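PDB 1UJN: dehydroquinate synthase from Thermus thermophilus, which probably catalyses the conversion of 3-deoxy-D-arabino-heptulosonate 7-phosphate to 3-dehydroquinate with release of phosphate, using NAD(+) and a divalent zinc or cobalt ion. Local coordinates for residues A[9-20]-A[148-156]; A[245-256]-A[277-286]. All coordinates share one frame; numbering follows the deposited sequence.

Overall arrangement
Both contacts are largely buried, yet they are built on different elements and share none. Contact 1 pairs strands 12-17 and 151-155 inside the mixed sheet of the N-terminal part of the chain; backbone hydrogen bonds carry it, with one glutamate carboxylate holding the turn after the first strand. Contact 2, in the helical C-terminal part, sets helix 247-264 against the end of helix 271-281 and the proline-rich run behind it; there leucine, methionine and proline side chains do the work and one tyrosine hydroxyl supplies the polar bond. The centres of contacts 1 and 2 are about 28 Å apart, on opposite sides of the chain's centre. Exposed residues are more numerous in contact 1.

Contact 1 of 2, residues A[9-20]-A[148-156]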
loop_
_atom_site.group_PDB
_atom_site.type_symbol
_atom_site.label_atom_id
_atom_site.label_comp_id
_atom_site.label_asym_id
_atom_site.label_seq_id
_atom_site.Cartn_x
_atom_site.Cartn_y
_atom_site.Cartn_z
ATOM N N PRO A 9 14.853 7.003 0.104
ATOM C CA PRO A 9 14.013 8.123 0.546
ATOM C C PRO A 9 13.714 8.096 2.043
ATOM O O PRO A 9 13.275 9.092 2.615
ATOM C CB PRO A 9 12.753 7.952 -0.295
ATOM C CG PRO A 9 12.627 6.472 -0.374
ATOM C CD PRO A 9 14.055 6.030 -0.664
ATOM N N VAL A 10 13.945 6.944 2.665
ATOM C CA VAL A 10 13.716 6.761 4.094
ATOM C C VAL A 10 14.974 6.126 4.683
ATOM O O VAL A 10 15.455 5.111 4.182
ATOM C CB VAL A 10 12.509 5.829 4.353
ATOM C CG1 VAL A 10 12.292 5.651 5.847
ATOM C CG2 VAL A 10 11.261 6.408 3.702
ATOM N N PRO A 11 15.525 6.718 5.751
ATOM C CA PRO A 11 16.735 6.173 6.368
ATOM C C PRO A 11 16.569 4.968 7.285
ATOM O O PRO A 11 15.613 4.868 8.058
ATOM C CB PRO A 11 17.305 7.376 7.109
ATOM C CG PRO A 11 16.066 8.064 7.579
ATOM C CD PRO A 11 15.172 8.018 6.352
ATOM N N TYR A 12 17.516 4.045 7.178
ATOM C CA TYR A 12 17.548 2.857 8.016
ATOM C C TYR A 12 18.907 2.184 7.858
ATOM O O TYR A 12 19.573 2.331 6.833
ATOM C CB TYR A 12 16.425 1.863 7.667
ATOM C CG TYR A 12 16.489 1.265 6.280
ATOM C CD1 TYR A 12 15.823 1.861 5.213
ATOM C CD2 TYR A 12 17.189 0.078 6.043
ATOM C CE1 TYR A 12 15.842 1.283 3.938
ATOM C CE2 TYR A 12 17.223 -0.504 4.776
ATOM C CZ TYR A 12 16.543 0.104 3.730
ATOM O OH TYR A 12 16.560 -0.476 2.483
ATOM N N PRO A 13 19.346 1.460 8.891
ATOM C CA PRO A 13 20.628 0.755 8.894
ATOM C C PRO A 13 20.514 -0.676 8.375
ATOM O O PRO A 13 19.458 -1.302 8.478
ATOM C CB PRO A 13 21.006 0.771 10.363
ATOM C CG PRO A 13 19.664 0.505 11.007
ATOM C CD PRO A 13 18.732 1.430 10.234
ATOM N N ILE A 14 21.616 -1.178 7.829
ATOM C CA ILE A 14 21.696 -2.550 7.342
ATOM C C ILE A 14 22.936 -3.113 8.025
ATOM O O ILE A 14 24.048 -2.630 7.798
ATOM C CB ILE A 14 21.903 -2.628 5.810
ATOM C CG1 ILE A 14 20.664 -2.108 5.075
ATOM C CG2 ILE A 14 22.205 -4.071 5.408
ATOM C CD1 ILE A 14 20.855 -1.973 3.567
ATOM N N LEU A 15 22.741 -4.112 8.878
ATOM C CA LEU A 15 23.855 -4.733 9.594
ATOM C C LEU A 15 24.147 -6.094 8.994
ATOM O O LEU A 15 23.231 -6.867 8.726
ATOM C CB LEU A 15 23.513 -4.919 11.077
ATOM C CG LEU A 15 23.528 -3.703 12.009
ATOM C CD1 LEU A 15 24.963 -3.217 12.199
ATOM C CD2 LEU A 15 22.652 -2.605 11.425
ATOM N N VAL A 16 25.429 -6.391 8.792
ATOM C CA VAL A 16 25.829 -7.681 8.242
ATOM C C VAL A 16 27.004 -8.199 9.071
ATOM O O VAL A 16 28.044 -7.554 9.139
ATOM C CB VAL A 16 26.277 -7.551 6.768
ATOM C CG1 VAL A 16 26.596 -8.930 6.199
ATOM C CG2 VAL A 16 25.183 -6.870 5.945
ATOM N N GLY A 17 26.823 -9.347 9.714
ATOM C CA GLY A 17 27.896 -9.903 10.522
ATOM C C GLY A 17 27.400 -10.952 11.494
ATOM O O GLY A 17 26.292 -11.466 11.350
ATOM N N GLU A 18 28.223 -11.288 12.482
ATOM C CA GLU A 18 27.833 -12.280 13.474
ATOM C C GLU A 18 27.487 -11.573 14.772
ATOM O O GLU A 18 28.316 -10.871 15.350
ATOM C CB GLU A 18 28.960 -13.291 13.693
ATOM C CG GLU A 18 29.197 -14.190 12.487
ATOM C CD GLU A 18 30.291 -15.216 12.717
ATOM O OE1 GLU A 18 30.266 -15.892 13.769
ATOM O OE2 GLU A 18 31.167 -15.352 11.836
ATOM N N GLY A 19 26.250 -11.757 15.215
ATOM C CA GLY A 19 25.793 -11.125 16.435
ATOM C C GLY A 19 25.017 -9.862 16.119
ATOM O O GLY A 19 25.074 -8.891 16.867
ATOM N N VAL A 20 24.293 -9.863 15.006
ATOM C CA VAL A 20 23.513 -8.686 14.627
ATOM C C VAL A 20 22.362 -8.366 15.592
ATOM O O VAL A 20 21.958 -7.210 15.711
ATOM C CB VAL A 20 22.944 -8.822 13.191
ATOM C CG1 VAL A 20 24.091 -8.968 12.199
ATOM C CG2 VAL A 20 21.995 -10.014 13.099
ATOM N N PHE A 148 9.664 0.473 3.087
ATOM C CA PHE A 148 11.018 0.234 3.563
ATOM C C PHE A 148 11.094 -0.252 4.988
ATOM O O PHE A 148 10.334 0.189 5.847
ATOM C CB PHE A 148 11.854 1.507 3.434
ATOM C CG PHE A 148 11.902 2.051 2.046
ATOM C CD1 PHE A 148 10.894 2.875 1.577
ATOM C CD2 PHE A 148 12.928 1.689 1.183
ATOM C CE1 PHE A 148 10.900 3.333 0.263
ATOM C CE2 PHE A 148 12.943 2.141 -0.140
ATOM C CZ PHE A 148 11.925 2.965 -0.595
ATOM N N PRO A 149 12.036 -1.165 5.262
ATOM C CA PRO A 149 12.189 -1.683 6.621
ATOM C C PRO A 149 12.776 -0.596 7.508
ATOM O O PRO A 149 13.396 0.356 7.025
ATOM C CB PRO A 149 13.139 -2.863 6.440
ATOM C CG PRO A 149 14.013 -2.423 5.313
ATOM C CD PRO A 149 13.023 -1.770 4.348
ATOM N N GLN A 150 12.560 -0.741 8.807
ATOM C CA GLN A 150 13.064 0.194 9.793
ATOM C C GLN A 150 14.513 -0.188 10.080
ATOM O O GLN A 150 15.269 0.575 10.678
ATOM C CB GLN A 150 12.212 0.070 11.049
ATOM C CG GLN A 150 12.466 1.093 12.105
ATOM C CD GLN A 150 11.448 0.984 13.215
ATOM O OE1 GLN A 150 10.480 1.749 13.270
ATOM N NE2 GLN A 150 11.678 0.047 14.130
ATOM N N GLY A 151 14.887 -1.383 9.634
ATOM C CA GLY A 151 16.242 -1.878 9.822
ATOM C C GLY A 151 16.381 -3.257 9.196
ATOM O O GLY A 151 15.391 -3.983 9.078
ATOM N N VAL A 152 17.596 -3.613 8.776
ATOM C CA VAL A 152 17.866 -4.927 8.181
ATOM C C VAL A 152 19.031 -5.521 8.965
ATOM O O VAL A 152 20.067 -4.878 9.115
ATOM C CB VAL A 152 18.272 -4.826 6.700
ATOM C CG1 VAL A 152 18.599 -6.217 6.146
ATOM C CG2 VAL A 152 17.135 -4.209 5.890
ATOM N N TYR A 153 18.852 -6.738 9.459
ATOM C CA TYR A 153 19.871 -7.400 10.265
ATOM C C TYR A 153 20.165 -8.779 9.707
ATOM O O TYR A 153 19.372 -9.706 9.877
ATOM C CB TYR A 153 19.372 -7.476 11.711
ATOM C CG TYR A 153 19.108 -6.097 12.281
ATOM C CD1 TYR A 153 20.126 -5.377 12.904
ATOM C CD2 TYR A 153 17.874 -5.463 12.092
ATOM C CE1 TYR A 153 19.927 -4.057 13.320
ATOM C CE2 TYR A 153 17.670 -4.142 12.497
ATOM C CZ TYR A 153 18.701 -3.449 13.107
ATOM O OH TYR A 153 18.537 -2.130 13.473
ATOM N N ALA A 154 21.312 -8.890 9.035
ATOM C CA ALA A 154 21.757 -10.126 8.395
ATOM C C ALA A 154 22.749 -10.891 9.253
ATOM O O ALA A 154 23.936 -10.555 9.301
ATOM C CB ALA A 154 22.383 -9.812 7.034
ATOM N N GLU A 155 22.244 -11.914 9.928
ATOM C CA GLU A 155 23.046 -12.761 10.800
ATOM C C GLU A 155 23.696 -13.824 9.931
ATOM O O GLU A 155 23.028 -14.748 9.476
ATOM C CB GLU A 155 22.146 -13.421 11.844
ATOM C CG GLU A 155 22.859 -14.416 12.740
ATOM C CD GLU A 155 24.100 -13.831 13.368
ATOM O OE1 GLU A 155 23.986 -12.816 14.092
ATOM O OE2 GLU A 155 25.195 -14.386 13.132
ATOM N N LEU A 156 24.997 -13.694 9.707
ATOM C CA LEU A 156 25.711 -14.644 8.865
ATOM C C LEU A 156 25.666 -16.080 9.392
ATOM O O LEU A 156 25.733 -17.027 8.617
ATOM C CB LEU A 156 27.158 -14.173 8.672
ATOM C CG LEU A 156 27.249 -12.778 8.036
ATOM C CD1 LEU A 156 28.704 -12.362 7.876
ATOM C CD2 LEU A 156 26.547 -12.784 6.682
HETATM O O HOH W 1 15.032 3.206 10.835
#
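Leu15 N gives to Val152 O and Leu15 O takes Ala154 N at 2.8 Å, the middle of a ladder in which Val152 N also gives to Pro13 O, Gly17 N to Ala154 O and Leu156 N to Gly17 O. The axes of the two parallel strands, 12-17 and 151-155, come within 4.7 Å. Packing is close along this ladder: Ile14 and Val152 lie side by side on one face, while on the other Leu15 CD2 rests 3.6 Å from Tyr153 CE1. Beyond Gly17 the chain turns back over Glu155, whose chain bends at chi2 (52°) and brings its carboxylate to the amides of the turn. There OE1 accepts Gly19 N at 2.7 Å on its syn lone pair and Val20 N at 3.1 Å nearly along the C-O axis; OE2 is taken by Arg157 N. At the other end buried Tyr12 lays one ring face against Pro149, whose CG stands 4.0 Å from the ring centroid in a CH-pi contact, and its OH bonds to Ser127 O. The looser part lies beyond Tyr12: exposed Pro9 and Val10 touch the Phe148 ring through carbons, Pro9 CG coming 3.6 Å from Phe148 CZ, and a water bridges Pro11 O and Gln150 O. Strands 2-6 and 112-117 flank the pair, making this an interior parallel pairing of the mixed sheet in the N-terminal alpha/beta domain of dehydroquinate synthase.

Contact 2 of 2, residues A[245-256]-A[277-286]; sequences LPHGMAVAYGLL and LLLWLSPPPL
Tyr253 OH donates to Pro284 O at 2.7 Å, the one hydrogen bond between residues 245-256 and 277-286. The hydroxyl approaches from above the carbonyl plane, 53° out of it, while the oxygen itself lies at the ring edge, in the plane of the ring. The end of the Tyr253 side chain thus comes up to the proline run. One ring face receives Leu286 from the opposite direction: its CD1 sits over the centre, 3.7 Å from the ring centroid, in a CH-pi contact. Pro283 CG lies 3.7 Å from Tyr253 CZ. A phenylalanine here, lacking the hydroxyl, would probably leave Pro284 O without this donor and the proline run less firmly fixed. One turn earlier, Met249 bends at chi2 (-57°) and sets its SD 3.5 Å from Leu281 CG, while its CG meets Pro284 CD at 3.7 Å. Ala252 presents just a methyl, and Leu281 CD2 presses on its CB at 3.3 Å, tighter than usual for two carbons. Leu278 divides its branches, CD2 against Ala252 CB and CD1 against Leu256 CD2 at 3.8 Å. The two short helical segments run nearly antiparallel (154°), their axes 10.6 Å apart. Helix 231-240 meets Leu245 and Tyr253, and helix 327-342 packs on Tyr253, Leu256 and Leu286. Helix 164-181 touches Leu281 and, through Glu173, meets His247; with His231 these two are the predicted zinc ligands, so the first turn of helix 247-264 probably contributes a ligand to the metal site.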
loop_
_atom_site.group_PDB
_atom_site.type_symbol
_atom_site.label_atom_id
_atom_site.label_comp_id
_atom_site.label_asym_id
_atom_site.label_seq_id
_atom_site.Cartn_x
_atom_site.Cartn_y
_atom_site.Cartn_z
ATOM N N LEU A 245 13.490 -22.792 -13.302
ATOM C CA LEU A 245 14.845 -22.236 -13.244
ATOM C C LEU A 245 14.921 -21.137 -12.179
ATOM O O LEU A 245 14.271 -20.104 -12.304
ATOM C CB LEU A 245 15.236 -21.664 -14.615
ATOM C CG LEU A 245 16.613 -20.995 -14.709
ATOM C CD1 LEU A 245 17.715 -22.035 -14.555
ATOM C CD2 LEU A 245 16.735 -20.270 -16.033
ATOM N N PRO A 246 15.717 -21.348 -11.115
ATOM C CA PRO A 246 15.853 -20.352 -10.043
ATOM C C PRO A 246 16.273 -18.979 -10.578
ATOM O O PRO A 246 17.064 -18.885 -11.516
ATOM C CB PRO A 246 16.920 -20.963 -9.131
ATOM C CG PRO A 246 16.754 -22.442 -9.348
ATOM C CD PRO A 246 16.563 -22.525 -10.846
ATOM N N HIS A 247 15.752 -17.920 -9.968
ATOM C CA HIS A 247 16.055 -16.558 -10.396
ATOM C C HIS A 247 17.537 -16.258 -10.592
ATOM O O HIS A 247 17.932 -15.715 -11.627
ATOM C CB HIS A 247 15.482 -15.553 -9.399
ATOM C CG HIS A 247 15.691 -14.127 -9.801
ATOM N ND1 HIS A 247 15.027 -13.550 -10.863
ATOM C CD2 HIS A 247 16.504 -13.169 -9.299
ATOM C CE1 HIS A 247 15.423 -12.296 -10.998
ATOM N NE2 HIS A 247 16.320 -12.041 -10.062
ATOM N N GLY A 248 18.352 -16.599 -9.598
ATOM C CA GLY A 248 19.781 -16.339 -9.688
ATOM C C GLY A 248 20.448 -17.043 -10.853
ATOM O O GLY A 248 21.384 -16.515 -11.466
ATOM N N MET A 249 19.975 -18.245 -11.165
ATOM C CA MET A 249 20.545 -19.002 -12.266
ATOM C C MET A 249 20.179 -18.319 -13.574
ATOM O O MET A 249 21.008 -18.200 -14.478
ATOM C CB MET A 249 20.024 -20.439 -12.242
ATOM C CG MET A 249 20.377 -21.195 -10.967
ATOM S SD MET A 249 22.159 -21.259 -10.661
ATOM C CE MET A 249 22.242 -22.431 -9.274
ATOM N N ALA A 250 18.936 -17.853 -13.662
ATOM C CA ALA A 250 18.458 -17.170 -14.854
ATOM C C ALA A 250 19.273 -15.901 -15.084
ATOM O O ALA A 250 19.615 -15.567 -16.219
ATOM C CB ALA A 250 16.986 -16.826 -14.703
ATOM N N VAL A 251 19.576 -15.193 -14.001
ATOM C CA VAL A 251 20.366 -13.975 -14.106
ATOM C C VAL A 251 21.752 -14.292 -14.654
ATOM O O VAL A 251 22.258 -13.577 -15.520
ATOM C CB VAL A 251 20.514 -13.282 -12.738
ATOM C CG1 VAL A 251 21.523 -12.134 -12.842
ATOM C CG2 VAL A 251 19.159 -12.748 -12.283
ATOM N N ALA A 252 22.362 -15.364 -14.157
ATOM C CA ALA A 252 23.690 -15.756 -14.616
ATOM C C ALA A 252 23.679 -15.973 -16.128
ATOM O O ALA A 252 24.590 -15.526 -16.837
ATOM C CB ALA A 252 24.141 -17.024 -13.905
ATOM N N TYR A 253 22.648 -16.664 -16.611
ATOM C CA TYR A 253 22.504 -16.928 -18.043
ATOM C C TYR A 253 22.318 -15.608 -18.793
ATOM O O TYR A 253 22.858 -15.424 -19.882
ATOM C CB TYR A 253 21.295 -17.837 -18.305
ATOM C CG TYR A 253 21.553 -19.310 -18.066
ATOM C CD1 TYR A 253 20.728 -20.057 -17.220
ATOM C CD2 TYR A 253 22.593 -19.966 -18.718
ATOM C CE1 TYR A 253 20.936 -21.426 -17.039
ATOM C CE2 TYR A 253 22.808 -21.331 -18.545
ATOM C CZ TYR A 253 21.974 -22.054 -17.707
ATOM O OH TYR A 253 22.172 -23.409 -17.564
ATOM N N GLY A 254 21.554 -14.695 -18.197
ATOM C CA GLY A 254 21.310 -13.399 -18.811
ATOM C C GLY A 254 22.574 -12.558 -18.869
ATOM O O GLY A 254 22.756 -11.758 -19.789
ATOM N N LEU A 255 23.452 -12.742 -17.887
ATOM C CA LEU A 255 24.712 -12.001 -17.845
ATOM C C LEU A 255 25.618 -12.407 -18.999
ATOM O O LEU A 255 26.339 -11.575 -19.559
ATOM C CB LEU A 255 25.426 -12.240 -16.515
ATOM C CG LEU A 255 24.716 -11.639 -15.300
ATOM C CD1 LEU A 255 25.503 -11.952 -14.037
ATOM C CD2 LEU A 255 24.587 -10.139 -15.482
ATOM N N LEU A 256 25.590 -13.690 -19.349
ATOM C CA LEU A 256 26.402 -14.168 -20.460
ATOM C C LEU A 256 25.886 -13.520 -21.746
ATOM O O LEU A 256 26.668 -13.076 -22.592
ATOM C CB LEU A 256 26.316 -15.690 -20.577
ATOM C CG LEU A 256 27.075 -16.301 -21.759
ATOM C CD1 LEU A 256 28.555 -15.981 -21.633
ATOM C CD2 LEU A 256 26.857 -17.802 -21.792
ATOM N N LEU A 277 32.124 -17.471 -13.683
ATOM C CA LEU A 277 30.932 -17.444 -12.845
ATOM C C LEU A 277 30.041 -18.654 -13.100
ATOM O O LEU A 277 29.584 -19.309 -12.160
ATOM C CB LEU A 277 30.127 -16.167 -13.112
ATOM C CG LEU A 277 28.756 -16.087 -12.429
ATOM C CD1 LEU A 277 28.948 -15.942 -10.928
ATOM C CD2 LEU A 277 27.962 -14.911 -12.971
ATOM N N LEU A 278 29.794 -18.938 -14.376
ATOM C CA LEU A 278 28.942 -20.057 -14.776
ATOM C C LEU A 278 29.495 -21.435 -14.430
ATOM O O LEU A 278 28.731 -22.345 -14.114
ATOM C CB LEU A 278 28.653 -19.979 -16.277
ATOM C CG LEU A 278 27.747 -18.812 -16.692
ATOM C CD1 LEU A 278 27.738 -18.667 -18.209
ATOM C CD2 LEU A 278 26.340 -19.049 -16.166
ATOM N N LEU A 279 30.813 -21.599 -14.504
ATOM C CA LEU A 279 31.424 -22.885 -14.175
ATOM C C LEU A 279 31.340 -23.120 -12.672
ATOM O O LEU A 279 31.046 -24.222 -12.217
ATOM C CB LEU A 279 32.886 -22.916 -14.624
ATOM C CG LEU A 279 33.116 -22.941 -16.135
ATOM C CD1 LEU A 279 34.606 -23.070 -16.418
ATOM C CD2 LEU A 279 32.358 -24.108 -16.749
ATOM N N TRP A 280 31.601 -22.067 -11.909
ATOM C CA TRP A 280 31.542 -22.127 -10.456
ATOM C C TRP A 280 30.094 -22.325 -10.006
ATOM O O TRP A 280 29.817 -23.064 -9.061
ATOM C CB TRP A 280 32.090 -20.820 -9.882
ATOM C CG TRP A 280 31.868 -20.638 -8.422
ATOM C CD1 TRP A 280 32.582 -21.201 -7.405
ATOM C CD2 TRP A 280 30.870 -19.817 -7.807
ATOM N NE1 TRP A 280 32.094 -20.776 -6.192
ATOM C CE2 TRP A 280 31.041 -19.926 -6.410
ATOM C CE3 TRP A 280 29.844 -18.998 -8.302
ATOM C CZ2 TRP A 280 30.228 -19.245 -5.499
ATOM C CZ3 TRP A 280 29.035 -18.321 -7.399
ATOM C CH2 TRP A 280 29.232 -18.449 -6.010
ATOM N N LEU A 281 29.173 -21.673 -10.708
ATOM C CA LEU A 281 27.755 -21.742 -10.374
ATOM C C LEU A 281 27.094 -23.086 -10.669
ATOM O O LEU A 281 26.269 -23.560 -9.884
ATOM C CB LEU A 281 27.001 -20.631 -11.110
ATOM C CG LEU A 281 25.548 -20.375 -10.716
ATOM C CD1 LEU A 281 25.485 -19.918 -9.267
ATOM C CD2 LEU A 281 24.952 -19.312 -11.632
ATOM N N SER A 282 27.459 -23.693 -11.796
ATOM C CA SER A 282 26.884 -24.969 -12.217
ATOM C C SER A 282 25.366 -24.859 -12.309
ATOM O O SER A 282 24.635 -25.598 -11.642
ATOM C CB SER A 282 27.262 -26.088 -11.241
ATOM O OG SER A 282 28.634 -26.421 -11.359
ATOM N N PRO A 283 24.871 -23.930 -13.144
ATOM C CA PRO A 283 23.430 -23.732 -13.318
ATOM C C PRO A 283 22.770 -24.949 -13.962
ATOM O O PRO A 283 23.414 -25.704 -14.688
ATOM C CB PRO A 283 23.364 -22.499 -14.216
ATOM C CG PRO A 283 24.576 -22.665 -15.080
ATOM C CD PRO A 283 25.632 -23.063 -14.065
ATOM N N PRO A 284 21.473 -25.160 -13.701
ATOM C CA PRO A 284 20.807 -26.315 -14.307
ATOM C C PRO A 284 20.682 -26.146 -15.821
ATOM O O PRO A 284 20.395 -25.049 -16.310
ATOM C CB PRO A 284 19.451 -26.339 -13.604
ATOM C CG PRO A 284 19.196 -24.890 -13.311
ATOM C CD PRO A 284 20.549 -24.408 -12.832
ATOM N N PRO A 285 20.922 -27.228 -16.580
ATOM C CA PRO A 285 20.833 -27.196 -18.042
ATOM C C PRO A 285 19.478 -26.680 -18.514
ATOM O O PRO A 285 18.454 -26.941 -17.888
ATOM C CB PRO A 285 21.074 -28.651 -18.429
ATOM C CG PRO A 285 22.058 -29.095 -17.385
ATOM C CD PRO A 285 21.444 -28.528 -16.119
ATOM N N LEU A 286 19.486 -25.953 -19.626
ATOM C CA LEU A 286 18.271 -25.375 -20.185
ATOM C C LEU A 286 17.631 -26.232 -21.266
ATOM O O LEU A 286 18.293 -27.055 -21.897
ATOM C CB LEU A 286 18.579 -23.998 -20.780
ATOM C CG LEU A 286 19.148 -22.939 -19.836
ATOM C CD1 LEU A 286 19.515 -21.685 -20.634
ATOM C CD2 LEU A 286 18.118 -22.621 -18.757
#